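Local coordinates for uncharacterized protein MJ0764 (Methanocaldococcus jannaschii, PDB 2B8M) that is of unknown function but folds as an RmlC-like cupin, a double-stranded beta-helix barrel that pairs into a two-chain assembly, at residues M40-L51 against I75-I86. Residues are numbered along the deposited sequence; the frame is centred on the assembly and turned at random.
Sequences MPKHYSNSYVHL and IVYVPFNVKMLI. With EDO (1,2-ethanediol), chain H; SO4 (sulfate ion), chain B; SO4 (sulfate ion), chain C.
Two sheet-to-sheet crossings of the cupin double-stranded beta-helix meet here, M40-L51 and I75-I86 each passing from one beta-sheet to the other, so that H43 pairs with M84 in one sheet while V49 and L51 pair antiparallel with V78 and V76 in the other. Between the ladders S45 ties the turns together: its OG gives a hydrogen bond to P79 O (2.6 Å), in the carbonyl plane on a lone pair, and accepts one from V82 N at 165°. A chi1 of 48°, between its own backbone N and carbonyl carbon, places OG within reach of both partners. Inside the barrel the selenomethionine M84 lies alongside H43, its CG over one imidazole face, 4.1 Å from the ring centroid. H43 ND1 bonds P41 O in the ring plane, and NE2 meets ethanediol O2 at 2.9 Å. Deeper in, L51 CD1 reaches tip to tip toward I86 CD1. On the outer side K83 CB sits over a Y44 face, a CH-pi contact. F80 CB stands 3.5 Å above the centre of the Y48 ring, whose CD1 lies 3.3 Å from Y77 OH; H26 of the second subunit stacks on Y48. A serine in place of Y48 would probably leave F80 CB without its aromatic cover and deprive that neighbouring H26 of its stacking partner. I75 and Y77 pair in an antiparallel ladder with a strand of the second subunit, extending the sheet across the interface. Apolar contacts of M84, L51 and I86 thus adjoin a histidine with both ring nitrogens hydrogen-bonded, and ethanediol, probably from the crystallisation liquor, marks where a small polar molecule can sit.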
loop_
_atom_site.group_PDB
_atom_site.type_symbol
_atom_site.label_atom_id
_atom_site.label_comp_id
_atom_site.label_asym_id
_atom_site.label_seq_id
_atom_site.Cartn_x
_atom_site.Cartn_y
_atom_site.Cartn_z
HETATM N N MSE A 40 -10.291 14.613 4.964
HETATM C CA MSE A 40 -11.249 13.672 4.373
HETATM C C MSE A 40 -12.591 13.666 5.132
HETATM O O MSE A 40 -12.683 14.107 6.272
HETATM C CB MSE A 40 -10.671 12.257 4.361
HETATM C CG MSE A 40 -9.357 12.111 3.635
HETATM SE SE MSE A 40 -9.570 12.439 1.746
HETATM C CE MSE A 40 -10.607 10.818 1.251
ATOM N N PRO A 41 -13.650 13.133 4.496
ATOM C CA PRO A 41 -14.941 13.073 5.191
ATOM C C PRO A 41 -14.879 12.210 6.436
ATOM O O PRO A 41 -14.179 11.186 6.441
ATOM C CB PRO A 41 -15.871 12.445 4.134
ATOM C CG PRO A 41 -15.238 12.846 2.846
ATOM C CD PRO A 41 -13.777 12.617 3.134
ATOM N N LYS A 42 -15.600 12.614 7.472
ATOM C CA LYS A 42 -15.775 11.756 8.639
ATOM C C LYS A 42 -16.723 10.622 8.291
ATOM O O LYS A 42 -17.764 10.834 7.673
ATOM C CB LYS A 42 -16.320 12.525 9.839
ATOM C CG LYS A 42 -16.400 11.675 11.100
ATOM C CD LYS A 42 -16.872 12.454 12.294
ATOM C CE LYS A 42 -15.779 13.320 12.826
ATOM N NZ LYS A 42 -16.090 13.747 14.225
ATOM N N HIS A 43 -16.360 9.414 8.686
ATOM C CA HIS A 43 -17.133 8.235 8.308
ATOM C C HIS A 43 -16.688 7.047 9.130
ATOM O O HIS A 43 -15.659 7.088 9.774
ATOM C CB HIS A 43 -16.957 7.910 6.808
ATOM C CG HIS A 43 -15.590 7.431 6.443
ATOM N ND1 HIS A 43 -14.504 8.277 6.380
ATOM C CD2 HIS A 43 -15.121 6.193 6.145
ATOM C CE1 HIS A 43 -13.431 7.585 6.037
ATOM N NE2 HIS A 43 -13.777 6.320 5.886
ATOM N N TYR A 44 -17.473 5.986 9.082
ATOM C CA TYR A 44 -17.109 4.700 9.708
ATOM C C TYR A 44 -16.470 3.846 8.644
ATOM O O TYR A 44 -17.001 3.728 7.515
ATOM C CB TYR A 44 -18.346 3.986 10.213
ATOM C CG TYR A 44 -18.912 4.601 11.458
ATOM C CD1 TYR A 44 -19.589 5.826 11.404
ATOM C CD2 TYR A 44 -18.717 4.005 12.695
ATOM C CE1 TYR A 44 -20.083 6.420 12.561
ATOM C CE2 TYR A 44 -19.210 4.574 13.853
ATOM C CZ TYR A 44 -19.910 5.774 13.785
ATOM O OH TYR A 44 -20.390 6.332 14.948
ATOM N N SER A 45 -15.351 3.218 8.987
ATOM C CA SER A 45 -14.655 2.378 8.025
ATOM C C SER A 45 -15.579 1.296 7.551
ATOM O O SER A 45 -16.282 0.704 8.365
ATOM C CB SER A 45 -13.436 1.719 8.654
ATOM O OG SER A 45 -13.799 1.156 9.899
ATOM N N ASN A 46 -15.598 1.025 6.243
ATOM C CA ASN A 46 -16.461 -0.035 5.708
ATOM C C ASN A 46 -15.692 -1.303 5.351
ATOM O O ASN A 46 -16.249 -2.215 4.757
ATOM C CB ASN A 46 -17.295 0.429 4.500
ATOM C CG ASN A 46 -16.452 0.854 3.296
ATOM O OD1 ASN A 46 -15.206 0.784 3.289
ATOM N ND2 ASN A 46 -17.147 1.296 2.254
ATOM N N SER A 47 -14.431 -1.345 5.739
ATOM C CA SER A 47 -13.703 -2.592 5.804
ATOM C C SER A 47 -12.575 -2.409 6.768
ATOM O O SER A 47 -12.459 -1.375 7.425
ATOM C CB SER A 47 -13.187 -3.009 4.421
ATOM O OG SER A 47 -12.689 -4.368 4.364
ATOM N N TYR A 48 -11.683 -3.402 6.813
ATOM C CA TYR A 48 -10.469 -3.316 7.594
ATOM C C TYR A 48 -9.461 -2.475 6.812
ATOM O O TYR A 48 -9.201 -2.716 5.620
ATOM C CB TYR A 48 -9.925 -4.718 7.907
ATOM C CG TYR A 48 -10.854 -5.501 8.743
ATOM C CD1 TYR A 48 -10.814 -5.418 10.128
ATOM C CD2 TYR A 48 -11.837 -6.284 8.147
ATOM C CE1 TYR A 48 -11.718 -6.150 10.887
ATOM C CE2 TYR A 48 -12.731 -6.981 8.888
ATOM C CZ TYR A 48 -12.670 -6.911 10.272
ATOM O OH TYR A 48 -13.608 -7.611 11.042
ATOM N N VAL A 49 -8.900 -1.467 7.481
ATOM C CA VAL A 49 -8.124 -0.394 6.808
ATOM C C VAL A 49 -6.692 -0.358 7.277
ATOM O O VAL A 49 -6.418 -0.458 8.470
ATOM C CB VAL A 49 -8.751 0.994 7.067
ATOM C CG1 VAL A 49 -7.899 2.164 6.473
ATOM C CG2 VAL A 49 -10.173 1.030 6.554
ATOM N N HIS A 50 -5.793 -0.185 6.318
ATOM C CA HIS A 50 -4.416 0.209 6.578
ATOM C C HIS A 50 -4.020 1.428 5.768
ATOM O O HIS A 50 -4.249 1.487 4.561
ATOM C CB HIS A 50 -3.418 -0.922 6.319
ATOM C CG HIS A 50 -3.541 -2.063 7.260
ATOM N ND1 HIS A 50 -4.464 -3.068 7.075
ATOM C CD2 HIS A 50 -2.896 -2.344 8.422
ATOM C CE1 HIS A 50 -4.345 -3.946 8.063
ATOM N NE2 HIS A 50 -3.440 -3.506 8.912
ATOM N N LEU A 51 -3.455 2.385 6.481
ATOM C CA LEU A 51 -3.082 3.689 5.982
ATOM C C LEU A 51 -1.561 3.671 5.892
ATOM O O LEU A 51 -0.882 3.564 6.896
ATOM C CB LEU A 51 -3.555 4.793 6.965
ATOM C CG LEU A 51 -5.064 4.785 7.209
ATOM C CD1 LEU A 51 -5.406 5.806 8.284
ATOM C CD2 LEU A 51 -5.804 5.056 5.922
ATOM N N ILE A 75 2.550 2.707 9.090
ATOM C CA ILE A 75 1.362 2.094 8.560
ATOM C C ILE A 75 0.438 1.973 9.739
ATOM O O ILE A 75 0.824 1.433 10.775
ATOM C CB ILE A 75 1.639 0.709 7.972
ATOM C CG1 ILE A 75 2.647 0.795 6.850
ATOM C CG2 ILE A 75 0.325 0.021 7.566
ATOM C CD1 ILE A 75 3.009 -0.559 6.294
ATOM N N VAL A 76 -0.757 2.522 9.584
ATOM C CA VAL A 76 -1.725 2.552 10.671
ATOM C C VAL A 76 -2.938 1.707 10.311
ATOM O O VAL A 76 -3.603 1.948 9.293
ATOM C CB VAL A 76 -2.172 3.988 11.009
ATOM C CG1 VAL A 76 -3.192 3.957 12.189
ATOM C CG2 VAL A 76 -1.011 4.895 11.313
ATOM N N TYR A 77 -3.240 0.731 11.161
ATOM C CA TYR A 77 -4.418 -0.120 11.034
ATOM C C TYR A 77 -5.611 0.520 11.715
ATOM O O TYR A 77 -5.514 0.913 12.881
ATOM C CB TYR A 77 -4.173 -1.453 11.720
ATOM C CG TYR A 77 -5.401 -2.309 11.914
ATOM C CD1 TYR A 77 -6.145 -2.757 10.835
ATOM C CD2 TYR A 77 -5.803 -2.677 13.191
ATOM C CE1 TYR A 77 -7.253 -3.578 11.039
ATOM C CE2 TYR A 77 -6.895 -3.492 13.404
ATOM C CZ TYR A 77 -7.613 -3.946 12.330
ATOM O OH TYR A 77 -8.715 -4.734 12.584
ATOM N N VAL A 78 -6.728 0.605 11.004
ATOM C CA VAL A 78 -8.010 1.016 11.614
ATOM C C VAL A 78 -8.973 -0.142 11.380
ATOM O O VAL A 78 -9.182 -0.547 10.256
ATOM C CB VAL A 78 -8.632 2.297 11.000
ATOM C CG1 VAL A 78 -9.927 2.644 11.720
ATOM C CG2 VAL A 78 -7.659 3.447 11.052
ATOM N N PRO A 79 -9.555 -0.677 12.445
ATOM C CA PRO A 79 -10.517 -1.742 12.263
ATOM C C PRO A 79 -11.760 -1.309 11.477
ATOM O O PRO A 79 -12.109 -0.127 11.428
ATOM C CB PRO A 79 -10.881 -2.138 13.714
ATOM C CG PRO A 79 -9.800 -1.561 14.564
ATOM C CD PRO A 79 -9.318 -0.361 13.864
ATOM N N PHE A 80 -12.442 -2.311 10.944
ATOM C CA PHE A 80 -13.788 -2.213 10.416
ATOM C C PHE A 80 -14.793 -1.642 11.430
ATOM O O PHE A 80 -14.783 -1.986 12.622
ATOM C CB PHE A 80 -14.181 -3.612 9.926
ATOM C CG PHE A 80 -15.597 -3.758 9.514
ATOM C CD1 PHE A 80 -16.109 -3.025 8.455
ATOM C CD2 PHE A 80 -16.429 -4.630 10.184
ATOM C CE1 PHE A 80 -17.419 -3.175 8.064
ATOM C CE2 PHE A 80 -17.755 -4.786 9.800
ATOM C CZ PHE A 80 -18.248 -4.047 8.727
ATOM N N ASN A 81 -15.670 -0.776 10.909
ATOM C CA ASN A 81 -16.774 -0.198 11.622
ATOM C C ASN A 81 -16.349 0.729 12.728
ATOM O O ASN A 81 -16.946 0.730 13.805
ATOM C CB ASN A 81 -17.685 -1.301 12.176
ATOM C CG ASN A 81 -18.945 -1.429 11.399
ATOM O OD1 ASN A 81 -19.446 -0.453 10.846
ATOM N ND2 ASN A 81 -19.492 -2.644 11.355
ATOM N N VAL A 82 -15.354 1.545 12.434
ATOM C CA VAL A 82 -14.791 2.503 13.371
ATOM C C VAL A 82 -14.935 3.923 12.771
ATOM O O VAL A 82 -14.554 4.160 11.599
ATOM C CB VAL A 82 -13.287 2.187 13.640
ATOM C CG1 VAL A 82 -12.593 3.306 14.411
ATOM C CG2 VAL A 82 -13.123 0.889 14.400
ATOM N N LYS A 83 -15.424 4.859 13.575
ATOM C CA LYS A 83 -15.560 6.246 13.159
ATOM C C LYS A 83 -14.206 6.897 13.096
ATOM O O LYS A 83 -13.453 6.877 14.101
ATOM C CB LYS A 83 -16.429 7.024 14.121
ATOM C CG LYS A 83 -16.733 8.418 13.654
ATOM C CD LYS A 83 -17.950 9.001 14.345
ATOM C CE LYS A 83 -17.867 8.951 15.853
ATOM N NZ LYS A 83 -18.992 9.622 16.513
HETATM N N MSE A 84 -13.884 7.424 11.924
HETATM C CA MSE A 84 -12.586 8.033 11.707
HETATM C C MSE A 84 -12.624 9.358 10.977
HETATM O O MSE A 84 -13.534 9.665 10.180
HETATM C CB MSE A 84 -11.677 7.115 10.901
HETATM C CG MSE A 84 -12.265 6.722 9.561
HETATM SE SE MSE A 84 -11.233 5.314 8.662
HETATM C CE MSE A 84 -9.652 6.264 8.462
ATOM N N LEU A 85 -11.622 10.154 11.298
ATOM C CA LEU A 85 -11.349 11.383 10.570
ATOM C C LEU A 85 -9.848 11.530 10.333
ATOM O O LEU A 85 -9.051 11.393 11.286
ATOM C CB LEU A 85 -11.794 12.556 11.385
ATOM C CG LEU A 85 -11.499 13.932 10.811
ATOM C CD1 LEU A 85 -12.220 14.073 9.504
ATOM C CD2 LEU A 85 -11.828 14.999 11.796
ATOM N N ILE A 86 -9.500 11.798 9.070
ATOM C CA ILE A 86 -8.146 12.067 8.654
ATOM C C ILE A 86 -8.013 13.502 8.270
ATOM O O ILE A 86 -8.680 13.972 7.345
ATOM C CB ILE A 86 -7.747 11.194 7.442
ATOM C CG1 ILE A 86 -7.690 9.711 7.844
ATOM C CG2 ILE A 86 -6.409 11.590 6.862
ATOM C CD1 ILE A 86 -7.557 8.787 6.634
HETATM C C1 EDO H . -9.684 5.437 4.256
HETATM O O1 EDO H . -9.676 6.824 3.948
HETATM C C2 EDO H . -10.760 5.097 5.266
HETATM O O2 EDO H . -11.896 4.508 4.641
HETATM S S SO4 B . -15.800 2.705 -0.794
HETATM O O1 SO4 B . -15.948 1.250 -0.890
HETATM O O2 SO4 B . -14.868 3.173 -1.824
HETATM O O3 SO4 B . -17.093 3.363 -0.981
HETATM O O4 SO4 B . -15.284 3.060 0.522
HETATM S S SO4 C . -18.477 16.279 14.492
HETATM O O1 SO4 C . -18.554 15.404 15.663
HETATM O O2 SO4 C . -17.867 17.569 14.903
HETATM O O3 SO4 C . -17.597 15.612 13.521
HETATM O O4 SO4 C . -19.829 16.559 13.957
HETATM O O HOH W 1 -11.565 10.601 7.276
HETATM O O HOH W 2 -19.171 12.699 15.290
HETATM O O HOH W 3 -19.196 0.158 8.117
#